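Local coordinates for protein endo-1,4-b-d-mannanase (Trichoderma reesei, PDB 1QNR) that hydrolyses internal beta-1,4-mannosidic linkages in mannans, as a fungal endo-mannanase of glycoside hydrolase family 5, at residues A[37-42]-A[92-97]; A[305-310]-A[322-327]. One frame throughout, in Å; residues are numbered along the deposited sequence.

Contact 1 (A[37-42]-A[92-97])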
loop_
_atom_site.group_PDB
_atom_site.type_symbol
_atom_site.label_atom_id
_atom_site.label_comp_id
_atom_site.label_asym_id
_atom_site.label_seq_id
_atom_site.Cartn_x
_atom_site.Cartn_y
_atom_site.Cartn_z
ATOM N N ASP A 37 20.222 8.547 -2.536
ATOM C CA ASP A 37 19.267 8.581 -1.433
ATOM C C ASP A 37 18.312 7.387 -1.449
ATOM O O ASP A 37 17.949 6.853 -0.387
ATOM C CB ASP A 37 18.492 9.902 -1.472
ATOM C CG ASP A 37 19.371 11.147 -1.286
ATOM O OD1 ASP A 37 20.523 11.024 -0.836
ATOM O OD2 ASP A 37 18.826 12.237 -1.645
ATOM N N VAL A 38 17.961 6.858 -2.623
ATOM C CA VAL A 38 17.214 5.583 -2.672
ATOM C C VAL A 38 18.135 4.463 -2.184
ATOM O O VAL A 38 17.710 3.620 -1.318
ATOM C CB VAL A 38 16.780 5.265 -4.132
ATOM C CG1 VAL A 38 16.141 3.870 -4.224
ATOM C CG2 VAL A 38 15.834 6.344 -4.663
ATOM N N ASP A 39 19.424 4.441 -2.573
ATOM C CA ASP A 39 20.297 3.313 -2.192
ATOM C C ASP A 39 20.586 3.328 -0.694
ATOM O O ASP A 39 20.538 2.268 -0.044
ATOM C CB ASP A 39 21.605 3.381 -3.002
ATOM C CG ASP A 39 21.284 2.970 -4.483
ATOM O OD1 ASP A 39 20.433 2.145 -4.849
ATOM O OD2 ASP A 39 21.948 3.487 -5.307
ATOM N N SER A 40 20.791 4.530 -0.063
ATOM C CA SER A 40 21.061 4.466 1.380
ATOM C C SER A 40 19.821 4.042 2.158
ATOM O O SER A 40 19.912 3.265 3.116
ATOM C CB SER A 40 21.655 5.791 1.913
ATOM O OG SER A 40 20.817 6.908 1.660
ATOM N N THR A 41 18.645 4.507 1.761
ATOM C CA THR A 41 17.406 4.154 2.466
ATOM C C THR A 41 17.126 2.644 2.333
ATOM O O THR A 41 16.822 1.949 3.330
ATOM C CB THR A 41 16.243 4.972 1.865
ATOM O OG1 THR A 41 16.541 6.396 2.019
ATOM C CG2 THR A 41 14.911 4.676 2.596
ATOM N N PHE A 42 17.237 2.100 1.095
ATOM C CA PHE A 42 17.002 0.650 0.925
ATOM C C PHE A 42 18.100 -0.174 1.570
ATOM O O PHE A 42 17.798 -1.308 2.072
ATOM C CB PHE A 42 16.797 0.326 -0.572
ATOM C CG PHE A 42 15.413 0.609 -1.083
ATOM C CD1 PHE A 42 14.424 1.293 -0.371
ATOM C CD2 PHE A 42 15.069 0.098 -2.342
ATOM C CE1 PHE A 42 13.107 1.464 -0.882
ATOM C CE2 PHE A 42 13.801 0.279 -2.849
ATOM C CZ PHE A 42 12.810 0.965 -2.126
ATOM N N LEU A 92 10.605 6.176 -10.491
ATOM C CA LEU A 92 10.142 4.830 -10.021
ATOM C C LEU A 92 10.958 3.682 -10.648
ATOM O O LEU A 92 11.211 2.683 -9.900
ATOM C CB LEU A 92 8.652 4.688 -10.391
ATOM C CG LEU A 92 7.927 3.447 -9.821
ATOM C CD1 LEU A 92 7.945 3.396 -8.291
ATOM C CD2 LEU A 92 6.460 3.449 -10.319
ATOM N N ASP A 93 11.500 3.879 -11.858
ATOM C CA ASP A 93 12.329 2.775 -12.403
ATOM C C ASP A 93 13.543 2.530 -11.491
ATOM O O ASP A 93 13.989 1.384 -11.284
ATOM C CB ASP A 93 12.882 3.130 -13.798
ATOM C CG ASP A 93 11.868 3.218 -14.905
ATOM O OD1 ASP A 93 10.729 2.727 -14.761
ATOM O OD2 ASP A 93 12.262 3.736 -15.999
ATOM N N TYR A 94 14.164 3.599 -10.948
ATOM C CA TYR A 94 15.331 3.425 -10.078
ATOM C C TYR A 94 14.988 2.711 -8.776
ATOM O O TYR A 94 15.752 1.952 -8.194
ATOM C CB TYR A 94 16.127 4.753 -9.877
ATOM C CG TYR A 94 17.492 4.399 -9.242
ATOM C CD1 TYR A 94 18.520 3.862 -10.039
ATOM C CD2 TYR A 94 17.717 4.474 -7.875
ATOM C CE1 TYR A 94 19.733 3.471 -9.482
ATOM C CE2 TYR A 94 18.924 4.077 -7.322
ATOM C CZ TYR A 94 19.923 3.580 -8.123
ATOM O OH TYR A 94 21.169 3.215 -7.593
ATOM N N VAL A 95 13.771 3.053 -8.212
ATOM C CA VAL A 95 13.300 2.346 -7.018
ATOM C C VAL A 95 13.183 0.860 -7.268
ATOM O O VAL A 95 13.607 0.057 -6.418
ATOM C CB VAL A 95 11.940 2.983 -6.556
ATOM C CG1 VAL A 95 11.342 2.178 -5.390
ATOM C CG2 VAL A 95 12.164 4.411 -6.115
ATOM N N VAL A 96 12.605 0.479 -8.415
ATOM C CA VAL A 96 12.546 -0.978 -8.714
ATOM C C VAL A 96 13.955 -1.567 -8.952
ATOM O O VAL A 96 14.217 -2.662 -8.416
ATOM C CB VAL A 96 11.676 -1.203 -9.962
ATOM C CG1 VAL A 96 11.660 -2.671 -10.391
ATOM C CG2 VAL A 96 10.248 -0.696 -9.707
ATOM N N GLN A 97 14.868 -0.836 -9.594
ATOM C CA GLN A 97 16.263 -1.277 -9.784
ATOM C C GLN A 97 16.928 -1.520 -8.434
ATOM O O GLN A 97 17.598 -2.546 -8.216
ATOM C CB GLN A 97 17.036 -0.228 -10.648
ATOM C CG GLN A 97 18.514 -0.637 -10.798
ATOM C CD GLN A 97 19.453 0.345 -11.421
ATOM O OE1 GLN A 97 20.740 0.256 -11.234
ATOM N NE2 GLN A 97 19.019 1.286 -12.202
#

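Contact 2 (A[305-310]-A[322-327])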
loop_
_atom_site.group_PDB
_atom_site.type_symbol
_atom_site.label_atom_id
_atom_site.label_comp_id
_atom_site.label_asym_id
_atom_site.label_seq_id
_atom_site.Cartn_x
_atom_site.Cartn_y
_atom_site.Cartn_z
ATOM N N PHE A 305 4.507 -1.310 9.310
ATOM C CA PHE A 305 4.182 -0.085 10.040
ATOM C C PHE A 305 4.182 1.138 9.117
ATOM O O PHE A 305 4.896 1.184 8.087
ATOM C CB PHE A 305 5.136 0.142 11.238
ATOM C CG PHE A 305 6.615 0.335 10.899
ATOM C CD1 PHE A 305 7.461 -0.740 10.681
ATOM C CD2 PHE A 305 7.115 1.628 10.705
ATOM C CE1 PHE A 305 8.824 -0.534 10.446
ATOM C CE2 PHE A 305 8.502 1.812 10.424
ATOM C CZ PHE A 305 9.330 0.734 10.249
ATOM N N TRP A 306 3.365 2.156 9.504
ATOM C CA TRP A 306 3.437 3.485 8.879
ATOM C C TRP A 306 4.191 4.396 9.825
ATOM O O TRP A 306 3.668 4.629 10.977
ATOM C CB TRP A 306 1.991 4.033 8.589
ATOM C CG TRP A 306 2.081 5.388 7.910
ATOM C CD1 TRP A 306 2.248 6.612 8.510
ATOM C CD2 TRP A 306 1.990 5.659 6.492
ATOM N NE1 TRP A 306 2.300 7.611 7.559
ATOM C CE2 TRP A 306 2.122 7.053 6.290
ATOM C CE3 TRP A 306 1.785 4.829 5.369
ATOM C CZ2 TRP A 306 2.114 7.652 5.049
ATOM C CZ3 TRP A 306 1.693 5.443 4.095
ATOM C CH2 TRP A 306 1.872 6.835 3.918
ATOM N N GLN A 307 5.435 4.871 9.578
ATOM C CA GLN A 307 6.132 4.719 8.296
ATOM C C GLN A 307 7.641 4.886 8.546
ATOM O O GLN A 307 8.081 5.383 9.606
ATOM C CB GLN A 307 5.711 5.819 7.297
ATOM C CG GLN A 307 6.027 7.286 7.762
ATOM C CD GLN A 307 5.817 8.322 6.646
ATOM O OE1 GLN A 307 6.001 8.120 5.454
ATOM N NE2 GLN A 307 5.438 9.577 7.060
ATOM N N TRP A 308 8.464 4.457 7.546
ATOM C CA TRP A 308 9.910 4.679 7.636
ATOM C C TRP A 308 10.305 6.149 7.564
ATOM O O TRP A 308 9.736 6.885 6.744
ATOM C CB TRP A 308 10.554 3.934 6.399
ATOM C CG TRP A 308 12.064 3.732 6.484
ATOM C CD1 TRP A 308 13.036 4.504 5.956
ATOM C CD2 TRP A 308 12.691 2.710 7.286
ATOM N NE1 TRP A 308 14.297 3.963 6.297
ATOM C CE2 TRP A 308 14.091 2.881 7.171
ATOM C CE3 TRP A 308 12.176 1.625 8.048
ATOM C CZ2 TRP A 308 15.036 2.023 7.787
ATOM C CZ3 TRP A 308 13.120 0.774 8.668
ATOM C CH2 TRP A 308 14.540 0.999 8.537
ATOM N N GLY A 309 11.278 6.544 8.401
ATOM C CA GLY A 309 11.932 7.877 8.260
ATOM C C GLY A 309 13.450 7.649 8.134
ATOM O O GLY A 309 13.953 6.701 8.741
ATOM N N ASP A 310 14.059 8.471 7.275
ATOM C CA ASP A 310 15.530 8.293 7.137
ATOM C C ASP A 310 16.166 9.638 6.789
ATOM O O ASP A 310 15.480 10.681 6.646
ATOM C CB ASP A 310 15.818 7.246 6.016
ATOM C CG ASP A 310 17.027 6.376 6.362
ATOM O OD1 ASP A 310 18.049 6.876 6.937
ATOM O OD2 ASP A 310 16.976 5.153 6.011
ATOM N N PRO A 322 3.743 12.554 12.184
ATOM C CA PRO A 322 3.821 12.169 13.610
ATOM C C PRO A 322 3.930 10.670 13.843
ATOM O O PRO A 322 4.103 10.248 14.993
ATOM C CB PRO A 322 2.509 12.772 14.193
ATOM C CG PRO A 322 2.252 13.972 13.270
ATOM C CD PRO A 322 2.537 13.419 11.874
ATOM N N TYR A 323 3.769 9.822 12.796
ATOM C CA TYR A 323 3.889 8.375 12.921
ATOM C C TYR A 323 5.228 7.892 12.402
ATOM O O TYR A 323 5.500 6.645 12.391
ATOM C CB TYR A 323 2.769 7.814 11.973
ATOM C CG TYR A 323 1.334 8.114 12.431
ATOM C CD1 TYR A 323 0.833 7.563 13.600
ATOM C CD2 TYR A 323 0.540 8.886 11.607
ATOM C CE1 TYR A 323 -0.524 7.786 13.996
ATOM C CE2 TYR A 323 -0.825 9.090 11.971
ATOM C CZ TYR A 323 -1.280 8.561 13.168
ATOM O OH TYR A 323 -2.621 8.777 13.502
ATOM N N THR A 324 6.128 8.754 11.970
ATOM C CA THR A 324 7.441 8.289 11.478
ATOM C C THR A 324 8.273 7.622 12.561
ATOM O O THR A 324 8.405 8.089 13.725
ATOM C CB THR A 324 8.185 9.524 10.906
ATOM O OG1 THR A 324 7.534 9.974 9.726
ATOM C CG2 THR A 324 9.655 9.185 10.606
ATOM N N VAL A 325 8.848 6.438 12.206
ATOM C CA VAL A 325 9.816 5.704 13.045
ATOM C C VAL A 325 11.149 5.916 12.350
ATOM O O VAL A 325 11.399 5.417 11.239
ATOM C CB VAL A 325 9.453 4.212 13.175
ATOM C CG1 VAL A 325 10.565 3.482 13.971
ATOM C CG2 VAL A 325 8.062 3.996 13.788
ATOM N N TRP A 326 12.040 6.742 12.916
ATOM C CA TRP A 326 13.309 7.117 12.278
ATOM C C TRP A 326 14.343 5.994 12.377
ATOM O O TRP A 326 14.533 5.406 13.492
ATOM C CB TRP A 326 13.889 8.378 12.954
ATOM C CG TRP A 326 13.051 9.640 12.724
ATOM C CD1 TRP A 326 12.131 10.200 13.632
ATOM C CD2 TRP A 326 13.055 10.442 11.528
ATOM N NE1 TRP A 326 11.566 11.282 12.993
ATOM C CE2 TRP A 326 12.093 11.437 11.735
ATOM C CE3 TRP A 326 13.702 10.385 10.297
ATOM C CZ2 TRP A 326 11.838 12.414 10.766
ATOM C CZ3 TRP A 326 13.428 11.342 9.301
ATOM C CH2 TRP A 326 12.482 12.376 9.573
ATOM N N TYR A 327 15.034 5.685 11.270
ATOM C CA TYR A 327 16.049 4.589 11.337
ATOM C C TYR A 327 17.093 4.892 12.431
ATOM O O TYR A 327 17.564 6.030 12.656
ATOM C CB TYR A 327 16.807 4.588 9.992
ATOM C CG TYR A 327 17.948 3.568 9.932
ATOM C CD1 TYR A 327 17.745 2.203 10.159
ATOM C CD2 TYR A 327 19.249 4.070 9.705
ATOM C CE1 TYR A 327 18.824 1.347 10.134
ATOM C CE2 TYR A 327 20.317 3.180 9.737
ATOM C CZ TYR A 327 20.077 1.846 9.908
ATOM O OH TYR A 327 21.158 0.981 9.879
HETATM O O HOH W 1 8.865 9.445 7.404
#

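Contact 1 (A[37-42]-A[92-97])
Asp39 and Tyr94 make the polar link between helices 37-42 and 92-97: Tyr94 OH donates to Asp39 OD2 over 2.4 Å, a very short distance best read with caution. A chi1 of -167° turns the Tyr94 ring away from its own backbone N and out to the flank of helix 37-42. The carboxylate meets the phenol at the ring's edge, the two planes 64° apart, while Asp39 OD1 bonds OG of Ser98, one turn beyond Tyr94 on its own helix, so the carboxylate has a second partner.

The apolar contacts lie alongside. Tyr94 slides past Val38, its CD2 3.9 Å from Val38 CB, which sits at the ring edge. Phe42 crosses Val95 nearly at right angles: Phe42 CZ lies 3.8 Å from Val95 CG1, and the edge of the Phe42 ring at CE2 meets Val95 O. Short branched valines suit segment axes 10.1 Å apart. A leucine in place of Tyr94 would probably rob Asp39 OD2 of its donor and His35 of its stacking partner.

Helices 35-47 and 90-102 follow barrel strands 21-25 and 52-54, which pair in parallel; as neighbours in the outer helical layer they touch here, segment axes 36° apart.

Contact 2 (A[305-310]-A[322-327])
The C-terminal end of the last barrel strand, 300-309, gains a short parallel partner in strand 325-326, pairing Trp308 with Val325 and Gly309 with Trp326. Val325 N donates almost straight to Gln307 O (2.9 Å, 177° at the hydrogen), and Tyr327 N reaches Gly309 O at 2.9 Å. Between them, Gly309 N meets Val325 O from above the carbonyl plane. A weaker bond joins Gln307 N to Tyr323 O.

Glycine suits position 309 because a beta carbon there would run into Thr324 CG2 and Trp326 CE3. Thr324 CG2 instead comes within 3.5 Å of Gly309 CA, and the same methyl lies over the centre of the Trp326 indole, whose edge atom CZ3 meets Asp310 O at 3.4 Å.

In this (beta/alpha)8 barrel the peptide between Trp306 and Gln307 is cis, as in many family 5 enzymes, where a tryptophan at this strand end probably helps line the sugar-binding cleft; a glycerol, probably from the crystallisation liquor, lies near the Trp306 side chain. Tyr323 CB touches the Trp306 ring at its edge, 3.7 Å from CD1, and Asp321 takes the indole N-H.

On the face carrying Val325, the Phe305 ring packs CE2 against Val325 CB. A chi1 of -165° lays the Trp308 indole along Tyr327, rim to rim, with NE1 facing Asp310; its CZ2 is 3.6 Å from Tyr327 CD1 and the planes are 29° apart. NE1 donates in the plane of the indole to Asp310 OD2, though on the anti side of that oxygen and tilted from the carboxylate plane; OD2 also bonds His44, on which Tyr327 stacks. A water donates to Trp308 O and accepts from Thr324 OG1, a hydroxyl that in turn receives the backbone N-H of Asp321.

Overall arrangement
From the N terminus, the chain runs through barrel strand 21-25 into helix 35-47, then makes strand 52-54 and the small sheet of strands 60-61, 73-74 and 81-82 before helix 90-102 returns to close contact 1. The rest of the barrel is built next, and only at its final strand does contact 2 begin, closing a short excursion, 311-321, that holds no helix or strand. The two closures therefore follow in series and neither encloses nor crosses the other. They meet in space, however: Thr41 CG2 lies 3.8 Å from Trp308 NE1. Helix 35-47 thus packs against helix 90-102 and also against the end of the last strand.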